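Local coordinates for protein Lys-gingipain catalytic subunit (Porphyromonas gingivalis, PDB 6I9A) that cleaves proteins after lysine as a secreted cysteine endopeptidase of family C25 and acts as a probable virulence factor in periodontal disease, at residues K152-A157 / G199-L204; S209-T214 / F242-N247; A273-G278 / N323-I328. All coordinates share one frame; numbering follows the deposited sequence.

Interaction 1: K152-A157 / G199-L204; sequences KVLLIA and GCYSHL
Leu154 and Ile156, alternate residues of strand 152-157 in the mixed sheet of the caspase-like (clan CD) catalytic domain, pack against the turn and first helical residues of 199-204. The turn is type I, running from Gly199 to Ser202 and closed by the bond from Ser202 N to Gly199 O. Leu154 has the larger buried area, 88 Å². With CG anti to the backbone N (chi1 176°), its isobutyl fork reaches the turn, where CD1 and CD2 each lie 3.5 Å from Cys200 O. The two methyls then part: CD1 meets His203 CD2 at 4.0 Å, while CD2 meets Leu204 CD2 at 3.8 Å, the leucines crossing at about a right angle. His203 has partners outside the contact: its ring stacks on that of Tyr190 and NE2 is hydrogen-bonded to Tyr192 OH. Ile156, two residues on, buries 51 Å² and sends its delta branch to Tyr201, whose OH is anchored on Pro225 O. Apart from the carbonyl oxygen of Cys200, the atoms that meet across the segments are side-chain carbons and sulfur. Cys200 SG sits 3.6 Å above the centre of one face of the Tyr201 ring and also touches Ile156 CD1 at 4.0 Å; that same CD1 methyl approaches Tyr201 CE1 to 3.4 Å.

Interaction 2: S209-T214 / F242-N247; sequences SFANYT and FLAIGN. With H8E (benzyl-N-[(2S)-1-[[(3S)-7-amino-1-(benzylamino)-1,2-dioxoheptan-3-yl]amino]-5-(2-methyl-2-phenylhydrazinyl)-1,5-dioxopentan-2-yl]carbamate), chain I.
Asn212 reaches over from strand 210-214 to strand 242-247 with its side chain. Its CB lies 4.1 Å from Ile245 O, and CG, anti to the backbone N (chi1 -176°), brings the amide within hydrogen-bonding distance of Asn247. ND2 then spends both its hydrogens on the neighbouring strand: one bond goes to Asn247 OD1 (2.9 Å, 168° at the hydrogen), the other to Ile245 O (3.0 Å). Both acceptors lie close to the Asn212 amide plane, although ND2 stands well above the carbonyl plane of Ile245, whose oxygen also accepts from Tyr213 N. OD1 takes a bond from Tyr313 OH and another from a water that also donates to Asn247 OD1, and these bonds fix the flip of the amide. The strands are parallel neighbours at the centre of the six-stranded sheet of this caspase-like domain, with axes 4.7 Å apart at an angle of 7°. On the same face as Asn212, Phe210 lies alongside Leu243, and Ile245 CD1 meets the ring edge at Phe210 CE1 (3.6 Å). At the C-terminal ends of the strands, the lysine-like amine of the inhibitor, NAB of H8E, donates to Thr214 OG1 and to Asn247 O, each at 2.9 Å. Asp288 OD2 is also hydrogen-bonded to the inhibitor.

Interaction 3: A273-G278 / N323-I328; sequences AYAYIG and NTVNSI. With NA (sodium ion), chain E.
The Tyr274 ring turns an edge to Val325: methyl CG2 lies in the ring plane, 4.0 Å from Tyr274 CE1, and the two side chains run antiparallel, one alongside the other. The Tyr139 ring also meets this ring, with the planes about 30° apart. The other flat group, the Asn323 amide, takes no part in the contact with the strand and binds a sodium ion through OD1 at 2.4 Å, while ND2 is hydrogen-bonded to Glu319 O. Carbonyl oxygens of Ala315, Thr316, Leu318, Ser321 and Tyr322 complete the metal site. The rest of the contact is apolar and centres on Val325. This residue, at the first turn of helix 325-342, buries 73 Å² and divides its methyls: with CG1 anti to the backbone N (chi1 170°), that methyl goes to Ala275 CB at 4.1 Å and Ile277 CD1 at 4.0 Å, leaving CG2 for the tyrosine. Ile277 CD1 also approaches Val325 O at 3.7 Å and Ile328 CB at 4.2 Å, thus touching two residues one turn apart at the start of the helix. Thr324 is the N-cap: its OG1 accepts from Ser327 N at 3.0 Å, and Ser327 OG donates back to Thr324 O. This is helix-on-sheet packing of an alpha/beta domain, in which the capped N-terminal turn of a helix rests on strand 273-279, with the sodium-binding residues between Ala315 and Asn323 immediately preceding the cap.

From the N terminus, strand 152-157 comes first, and interaction 1 closes the 41-residue excursion through helix 163-178 and strand 188-192 when the chain returns at 199-204. Helix 202-206 then runs into strand 210-214, which lies next to 152-157: Ile156 N is 2.9 Å from Asn212 O, a probable hydrogen bond. Interaction 2 closes a 27-residue loop by pairing 209-214 with 242-247. The sheet grows again at 273-278, where Gly246 N lies 2.9 Å from Ile277 O, and interaction 3 closes a 44-residue loop with 323-328. The three loops follow in series, neither nested nor crossed, and join four adjacent strands to the helical elements packed on them.

Interaction 1: K152-A157 / G199-L204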
loop_
_atom_site.group_PDB
_atom_site.type_symbol
_atom_site.label_atom_id
_atom_site.label_comp_id
_atom_site.label_asym_id
_atom_site.label_seq_id
_atom_site.Cartn_x
_atom_site.Cartn_y
_atom_site.Cartn_z
ATOM N N LYS A 152 1.733 16.208 -8.345
ATOM C CA LYS A 152 2.489 15.845 -9.549
ATOM C C LYS A 152 2.649 14.340 -9.632
ATOM O O LYS A 152 2.817 13.680 -8.594
ATOM C CB LYS A 152 3.866 16.531 -9.497
ATOM C CG LYS A 152 3.760 18.028 -9.137
ATOM C CD LYS A 152 5.103 18.720 -9.191
ATOM C CE LYS A 152 4.991 20.156 -8.717
ATOM N NZ LYS A 152 6.328 20.767 -8.566
ATOM N N VAL A 153 2.630 13.789 -10.857
ATOM C CA VAL A 153 2.782 12.345 -11.060
ATOM C C VAL A 153 3.636 12.126 -12.289
ATOM O O VAL A 153 3.782 13.035 -13.132
ATOM C CB VAL A 153 1.436 11.575 -11.194
ATOM C CG1 VAL A 153 0.558 11.770 -9.966
ATOM C CG2 VAL A 153 0.680 11.944 -12.471
ATOM N N LEU A 154 4.188 10.899 -12.399
ATOM C CA LEU A 154 4.968 10.451 -13.554
ATOM C C LEU A 154 4.353 9.155 -14.064
ATOM O O LEU A 154 4.227 8.174 -13.331
ATOM C CB LEU A 154 6.417 10.228 -13.151
ATOM C CG LEU A 154 7.331 9.647 -14.259
ATOM C CD1 LEU A 154 7.424 10.561 -15.488
ATOM C CD2 LEU A 154 8.691 9.320 -13.696
ATOM N N LEU A 155 3.958 9.171 -15.364
ATOM C CA LEU A 155 3.306 8.017 -16.026
ATOM C C LEU A 155 4.062 7.687 -17.293
ATOM O O LEU A 155 4.284 8.581 -18.138
ATOM C CB LEU A 155 1.868 8.401 -16.357
ATOM C CG LEU A 155 0.989 8.856 -15.179
ATOM C CD1 LEU A 155 -0.378 9.333 -15.682
ATOM C CD2 LEU A 155 0.797 7.696 -14.151
ATOM N N ILE A 156 4.501 6.435 -17.434
ATOM C CA ILE A 156 5.317 6.057 -18.593
ATOM C C ILE A 156 4.771 4.793 -19.228
ATOM O O ILE A 156 4.685 3.730 -18.551
ATOM C CB ILE A 156 6.798 5.796 -18.126
ATOM C CG1 ILE A 156 7.403 7.108 -17.553
ATOM C CG2 ILE A 156 7.650 5.275 -19.310
ATOM C CD1 ILE A 156 8.700 6.852 -16.817
ATOM N N ALA A 157 4.472 4.875 -20.541
ATOM C CA ALA A 157 4.231 3.713 -21.375
ATOM C C ALA A 157 5.563 3.426 -22.042
ATOM O O ALA A 157 5.949 4.140 -23.005
ATOM C CB ALA A 157 3.142 3.984 -22.406
ATOM N N GLY A 199 14.953 12.249 -20.380
ATOM C CA GLY A 199 14.679 13.074 -19.211
ATOM C C GLY A 199 13.481 12.646 -18.385
ATOM O O GLY A 199 13.164 13.300 -17.387
ATOM N N CYS A 200 12.847 11.526 -18.721
ATOM C CA CYS A 200 11.607 11.158 -18.021
ATOM C C CYS A 200 11.792 10.892 -16.531
ATOM O O CYS A 200 10.842 11.086 -15.787
ATOM C CB CYS A 200 10.922 9.970 -18.687
ATOM S SG CYS A 200 11.900 8.439 -18.691
ATOM N N TYR A 201 12.964 10.448 -16.082
ATOM C CA TYR A 201 13.136 10.148 -14.651
ATOM C C TYR A 201 13.632 11.355 -13.842
ATOM O O TYR A 201 13.687 11.261 -12.621
ATOM C CB TYR A 201 14.034 8.929 -14.453
ATOM C CG TYR A 201 13.395 7.682 -15.068
ATOM C CD1 TYR A 201 12.140 7.234 -14.641
ATOM C CD2 TYR A 201 14.059 6.944 -16.052
ATOM C CE1 TYR A 201 11.569 6.083 -15.158
ATOM C CE2 TYR A 201 13.483 5.801 -16.593
ATOM C CZ TYR A 201 12.238 5.379 -16.137
ATOM O OH TYR A 201 11.649 4.241 -16.636
ATOM N N SER A 202 13.881 12.492 -14.497
ATOM C CA SER A 202 14.232 13.709 -13.744
ATOM C C SER A 202 13.157 14.068 -12.745
ATOM O O SER A 202 13.426 14.600 -11.651
ATOM C CB SER A 202 14.395 14.879 -14.714
ATOM O OG SER A 202 15.626 14.724 -15.388
ATOM N N HIS A 203 11.901 13.777 -13.114
ATOM C CA HIS A 203 10.742 14.145 -12.294
ATOM C C HIS A 203 10.711 13.373 -10.968
ATOM O O HIS A 203 10.127 13.866 -9.999
ATOM C CB HIS A 203 9.450 13.919 -13.095
ATOM C CG HIS A 203 9.520 14.539 -14.461
ATOM N ND1 HIS A 203 9.676 15.895 -14.646
ATOM C CD2 HIS A 203 9.454 13.946 -15.673
ATOM C CE1 HIS A 203 9.704 16.078 -15.959
ATOM N NE2 HIS A 203 9.578 14.931 -16.615
ATOM N N LEU A 204 11.389 12.215 -10.898
ATOM C CA LEU A 204 11.465 11.532 -9.610
ATOM C C LEU A 204 12.295 12.312 -8.616
ATOM O O LEU A 204 12.039 12.243 -7.417
ATOM C CB LEU A 204 12.126 10.158 -9.789
ATOM C CG LEU A 204 11.366 9.143 -10.677
ATOM C CD1 LEU A 204 12.144 7.850 -10.703
ATOM C CD2 LEU A 204 9.934 8.894 -10.159
#

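Interaction 2: S209-T214 / F242-N247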
loop_
_atom_site.group_PDB
_atom_site.type_symbol
_atom_site.label_atom_id
_atom_site.label_comp_id
_atom_site.label_asym_id
_atom_site.label_seq_id
_atom_site.Cartn_x
_atom_site.Cartn_y
_atom_site.Cartn_z
ATOM N N SER A 209 4.234 12.405 -6.503
ATOM C CA SER A 209 3.574 11.582 -5.466
ATOM C C SER A 209 3.502 10.113 -5.902
ATOM O O SER A 209 3.308 9.213 -5.060
ATOM C CB SER A 209 2.139 12.085 -5.204
ATOM O OG SER A 209 1.386 12.071 -6.414
ATOM N N PHE A 210 3.547 9.874 -7.213
ATOM C CA PHE A 210 3.183 8.589 -7.793
ATOM C C PHE A 210 3.932 8.458 -9.094
ATOM O O PHE A 210 3.990 9.418 -9.880
ATOM C CB PHE A 210 1.669 8.608 -8.064
ATOM C CG PHE A 210 1.134 7.347 -8.717
ATOM C CD1 PHE A 210 1.106 6.139 -8.016
ATOM C CD2 PHE A 210 0.650 7.363 -10.028
ATOM C CE1 PHE A 210 0.570 4.994 -8.611
ATOM C CE2 PHE A 210 0.115 6.203 -10.614
ATOM C CZ PHE A 210 0.076 5.046 -9.895
ATOM N N ALA A 211 4.474 7.274 -9.344
ATOM C CA ALA A 211 5.163 6.951 -10.595
ATOM C C ALA A 211 4.691 5.592 -11.035
ATOM O O ALA A 211 4.755 4.634 -10.240
ATOM C CB ALA A 211 6.660 6.957 -10.387
ATOM N N ASN A 212 4.217 5.485 -12.302
ATOM C CA ASN A 212 3.761 4.179 -12.821
ATOM C C ASN A 212 4.392 3.972 -14.188
ATOM O O ASN A 212 4.276 4.825 -15.082
ATOM C CB ASN A 212 2.245 4.189 -12.930
ATOM C CG ASN A 212 1.542 2.915 -13.359
ATOM O OD1 ASN A 212 0.379 2.994 -13.746
ATOM N ND2 ASN A 212 2.185 1.751 -13.256
ATOM N N TYR A 213 5.097 2.848 -14.320
ATOM C CA TYR A 213 5.767 2.414 -15.534
ATOM C C TYR A 213 5.093 1.123 -15.989
ATOM O O TYR A 213 4.951 0.177 -15.204
ATOM C CB TYR A 213 7.257 2.171 -15.203
ATOM C CG TYR A 213 8.046 1.479 -16.290
ATOM C CD1 TYR A 213 8.116 0.089 -16.339
ATOM C CD2 TYR A 213 8.795 2.204 -17.207
ATOM C CE1 TYR A 213 8.910 -0.567 -17.271
ATOM C CE2 TYR A 213 9.595 1.557 -18.155
ATOM C CZ TYR A 213 9.651 0.169 -18.176
ATOM O OH TYR A 213 10.433 -0.461 -19.136
ATOM N N THR A 214 4.724 1.040 -17.273
ATOM C CA THR A 214 4.212 -0.191 -17.873
ATOM C C THR A 214 4.991 -0.455 -19.158
ATOM O O THR A 214 4.950 0.358 -20.114
ATOM C CB THR A 214 2.704 -0.123 -18.101
ATOM O OG1 THR A 214 2.364 -1.364 -18.780
ATOM C CG2 THR A 214 2.203 1.051 -18.951
ATOM N N PHE A 242 7.361 8.894 -2.875
ATOM C CA PHE A 242 6.265 8.466 -3.748
ATOM C C PHE A 242 5.864 7.000 -3.540
ATOM O O PHE A 242 6.622 6.184 -2.976
ATOM C CB PHE A 242 6.637 8.738 -5.238
ATOM C CG PHE A 242 8.013 8.246 -5.665
ATOM C CD1 PHE A 242 8.251 6.899 -5.955
ATOM C CD2 PHE A 242 9.051 9.155 -5.848
ATOM C CE1 PHE A 242 9.523 6.479 -6.330
ATOM C CE2 PHE A 242 10.302 8.736 -6.244
ATOM C CZ PHE A 242 10.533 7.424 -6.510
ATOM N N LEU A 243 4.692 6.680 -4.099
ATOM C CA LEU A 243 4.321 5.292 -4.389
ATOM C C LEU A 243 4.757 5.031 -5.835
ATOM O O LEU A 243 4.478 5.861 -6.715
ATOM C CB LEU A 243 2.795 5.175 -4.296
ATOM C CG LEU A 243 2.208 3.870 -4.880
ATOM C CD1 LEU A 243 2.712 2.613 -4.159
ATOM C CD2 LEU A 243 0.693 3.902 -4.811
ATOM N N ALA A 244 5.455 3.922 -6.078
ATOM C CA ALA A 244 5.792 3.543 -7.463
ATOM C C ALA A 244 5.155 2.202 -7.754
ATOM O O ALA A 244 5.102 1.307 -6.879
ATOM C CB ALA A 244 7.291 3.499 -7.653
ATOM N N ILE A 245 4.708 2.056 -9.001
ATOM C CA ILE A 245 4.087 0.784 -9.479
ATOM C C ILE A 245 4.777 0.415 -10.784
ATOM O O ILE A 245 4.760 1.199 -11.766
ATOM C CB ILE A 245 2.573 0.942 -9.689
ATOM C CG1 ILE A 245 1.913 1.361 -8.365
ATOM C CG2 ILE A 245 1.984 -0.384 -10.229
ATOM C CD1 ILE A 245 0.386 1.434 -8.426
ATOM N N GLY A 246 5.399 -0.755 -10.797
ATOM C CA GLY A 246 6.022 -1.308 -12.002
ATOM C C GLY A 246 5.137 -2.423 -12.549
ATOM O O GLY A 246 5.079 -3.518 -11.969
ATOM N N ASN A 247 4.341 -2.094 -13.574
ATOM C CA ASN A 247 3.551 -3.113 -14.288
ATOM C C ASN A 247 4.448 -3.686 -15.385
ATOM O O ASN A 247 4.492 -3.196 -16.530
ATOM C CB ASN A 247 2.279 -2.520 -14.841
ATOM C CG ASN A 247 1.316 -2.066 -13.760
ATOM O OD1 ASN A 247 0.977 -0.886 -13.641
ATOM N ND2 ASN A 247 0.866 -3.022 -12.931
HETATM C CAQ H8E I . 14.212 -7.737 -19.313
HETATM C CAK H8E I . 15.234 -6.791 -19.536
HETATM C CAH H8E I . 15.195 -5.976 -20.669
HETATM C CAL H8E I . 14.170 -6.090 -21.604
HETATM C CAR H8E I . 13.191 -7.043 -21.367
HETATM C CBO H8E I . 13.158 -7.841 -20.232
HETATM C CBA H8E I . 12.138 -8.809 -20.114
HETATM N NBE H8E I . 10.914 -8.284 -19.487
HETATM C CBL H8E I . 9.668 -8.731 -19.810
HETATM O OAE H8E I . 9.488 -9.528 -20.739
HETATM C CBN H8E I . 8.520 -8.181 -18.970
HETATM O OAG H8E I . 8.810 -7.109 -18.354
HETATM C CBS H8E I . 7.177 -8.167 -19.765
HETATM C CBB H8E I . 6.138 -7.204 -19.177
HETATM C CAY H8E I . 4.869 -7.104 -20.028
HETATM C CAX H8E I . 3.706 -6.362 -19.361
HETATM C CAW H8E I . 3.949 -4.861 -19.281
HETATM N NAB H8E I . 2.762 -4.206 -18.653
HETATM N NBG H8E I . 6.585 -9.501 -19.925
HETATM C C H8E I . 6.327 -10.115 -21.080
HETATM O O H8E I . 6.590 -9.683 -22.194
HETATM C CA H8E I . 5.826 -11.541 -20.890
HETATM N N H8E I . 5.068 -12.024 -22.040
HETATM C CBK H8E I . 3.852 -11.522 -22.374
HETATM O OAD H8E I . 3.410 -10.535 -21.769
HETATM O OBI H8E I . 3.250 -12.127 -23.326
HETATM C CBD H8E I . 1.966 -11.594 -23.818
HETATM C CBP H8E I . 1.558 -12.260 -25.054
HETATM C CAS H8E I . 0.630 -13.302 -25.061
HETATM C CAM H8E I . 0.201 -13.953 -26.258
HETATM C CAI H8E I . 0.830 -13.530 -27.442
HETATM C CAN H8E I . 1.801 -12.541 -27.421
HETATM C CAT H8E I . 2.173 -11.898 -26.254
HETATM C CB H8E I . 7.024 -12.475 -20.656
HETATM C CG H8E I . 8.037 -12.480 -21.832
HETATM C CD H8E I . 9.343 -13.092 -21.419
HETATM O OE1 H8E I . 9.491 -14.315 -21.427
HETATM N NE2 H8E I . 10.237 -12.180 -20.997
HETATM N NBT H8E I . 11.462 -12.540 -20.413
HETATM C CAA H8E I . 11.582 -12.060 -19.010
HETATM C CBQ H8E I . 12.570 -12.546 -21.315
HETATM C CAU H8E I . 13.886 -12.331 -20.875
HETATM C CAO H8E I . 14.948 -12.402 -21.772
HETATM C CAJ H8E I . 14.711 -12.674 -23.114
HETATM C CAP H8E I . 13.413 -12.847 -23.574
HETATM C CAV H8E I . 12.346 -12.804 -22.674
HETATM O O HOH W 1 -1.145 0.833 -12.818
#

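Interaction 3: A273-G278 / N323-I328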
loop_
_atom_site.group_PDB
_atom_site.type_symbol
_atom_site.label_atom_id
_atom_site.label_comp_id
_atom_site.label_asym_id
_atom_site.label_seq_id
_atom_site.Cartn_x
_atom_site.Cartn_y
_atom_site.Cartn_z
ATOM N N ALA A 273 10.980 5.721 -2.761
ATOM C CA ALA A 273 9.569 5.467 -2.467
ATOM C C ALA A 273 9.298 5.103 -1.024
ATOM O O ALA A 273 10.172 4.550 -0.353
ATOM C CB ALA A 273 9.139 4.256 -3.355
ATOM N N TYR A 274 8.038 5.300 -0.592
ATOM C CA TYR A 274 7.605 4.719 0.688
ATOM C C TYR A 274 6.945 3.345 0.490
ATOM O O TYR A 274 6.834 2.575 1.446
ATOM C CB TYR A 274 6.649 5.667 1.428
ATOM C CG TYR A 274 5.360 5.949 0.700
ATOM C CD1 TYR A 274 4.321 5.018 0.700
ATOM C CD2 TYR A 274 5.182 7.127 -0.027
ATOM C CE1 TYR A 274 3.118 5.281 0.044
ATOM C CE2 TYR A 274 3.978 7.393 -0.697
ATOM C CZ TYR A 274 2.972 6.444 -0.695
ATOM O OH TYR A 274 1.776 6.655 -1.317
ATOM N N ALA A 275 6.567 2.999 -0.751
ATOM C CA ALA A 275 5.980 1.690 -1.063
ATOM C C ALA A 275 6.153 1.484 -2.551
ATOM O O ALA A 275 6.208 2.425 -3.353
ATOM C CB ALA A 275 4.515 1.634 -0.686
ATOM N N TYR A 276 6.187 0.198 -2.916
ATOM C CA TYR A 276 6.320 -0.260 -4.319
ATOM C C TYR A 276 5.396 -1.405 -4.542
ATOM O O TYR A 276 5.311 -2.322 -3.723
ATOM C CB TYR A 276 7.761 -0.709 -4.577
ATOM C CG TYR A 276 7.997 -1.074 -6.031
ATOM C CD1 TYR A 276 8.060 -0.088 -7.012
ATOM C CD2 TYR A 276 8.119 -2.403 -6.428
ATOM C CE1 TYR A 276 8.276 -0.408 -8.355
ATOM C CE2 TYR A 276 8.348 -2.732 -7.776
ATOM C CZ TYR A 276 8.417 -1.722 -8.729
ATOM O OH TYR A 276 8.617 -1.991 -10.051
ATOM N N ILE A 277 4.686 -1.360 -5.678
ATOM C CA ILE A 277 3.900 -2.516 -6.126
ATOM C C ILE A 277 4.534 -3.041 -7.408
ATOM O O ILE A 277 4.760 -2.253 -8.345
ATOM C CB ILE A 277 2.421 -2.126 -6.417
ATOM C CG1 ILE A 277 1.726 -1.721 -5.097
ATOM C CG2 ILE A 277 1.698 -3.323 -7.057
ATOM C CD1 ILE A 277 0.416 -0.960 -5.331
ATOM N N GLY A 278 4.853 -4.316 -7.449
ATOM C CA GLY A 278 5.392 -4.902 -8.658
ATOM C C GLY A 278 5.268 -6.402 -8.600
ATOM O O GLY A 278 4.711 -6.980 -7.643
ATOM N N ASN A 323 -8.616 2.764 -0.605
ATOM C CA ASN A 323 -7.826 3.935 -0.227
ATOM C C ASN A 323 -6.456 3.604 0.326
ATOM O O ASN A 323 -5.741 4.551 0.678
ATOM C CB ASN A 323 -8.637 4.817 0.755
ATOM C CG ASN A 323 -9.757 5.487 -0.001
ATOM O OD1 ASN A 323 -9.593 5.815 -1.198
ATOM N ND2 ASN A 323 -10.912 5.699 0.614
ATOM N N THR A 324 -6.037 2.336 0.363
ATOM C CA THR A 324 -4.688 1.965 0.798
ATOM C C THR A 324 -3.832 1.571 -0.392
ATOM O O THR A 324 -4.341 1.194 -1.450
ATOM C CB THR A 324 -4.749 0.851 1.818
ATOM O OG1 THR A 324 -5.303 -0.328 1.210
ATOM C CG2 THR A 324 -5.455 1.263 3.092
ATOM N N VAL A 325 -2.544 1.500 -0.166
ATOM C CA VAL A 325 -1.603 0.960 -1.171
ATOM C C VAL A 325 -1.980 -0.497 -1.490
ATOM O O VAL A 325 -2.113 -0.884 -2.657
ATOM C CB VAL A 325 -0.149 1.035 -0.655
ATOM C CG1 VAL A 325 0.779 0.244 -1.586
ATOM C CG2 VAL A 325 0.323 2.493 -0.573
ATOM N N ASN A 326 -2.189 -1.330 -0.442
ATOM C CA ASN A 326 -2.545 -2.726 -0.741
ATOM C C ASN A 326 -3.800 -2.782 -1.578
ATOM O O ASN A 326 -3.900 -3.657 -2.457
ATOM C CB ASN A 326 -2.778 -3.533 0.545
ATOM C CG ASN A 326 -1.548 -4.323 0.923
ATOM O OD1 ASN A 326 -0.729 -3.901 1.754
ATOM N ND2 ASN A 326 -1.383 -5.505 0.321
ATOM N N SER A 327 -4.802 -1.928 -1.327
ATOM C CA SER A 327 -6.054 -2.018 -2.069
ATOM C C SER A 327 -5.864 -1.703 -3.550
ATOM O O SER A 327 -6.670 -2.157 -4.364
ATOM C CB SER A 327 -7.130 -1.135 -1.443
ATOM O OG SER A 327 -6.893 0.240 -1.698
ATOM N N ILE A 328 -4.873 -0.898 -3.921
ATOM C CA ILE A 328 -4.624 -0.593 -5.367
ATOM C C ILE A 328 -4.233 -1.903 -6.044
ATOM O O ILE A 328 -4.733 -2.245 -7.129
ATOM C CB ILE A 328 -3.550 0.492 -5.526
ATOM C CG1 ILE A 328 -4.019 1.805 -4.876
ATOM C CG2 ILE A 328 -3.192 0.680 -6.984
ATOM C CD1 ILE A 328 -2.942 2.871 -4.829
HETATM NA NA NA E . -10.017 4.901 -3.418
#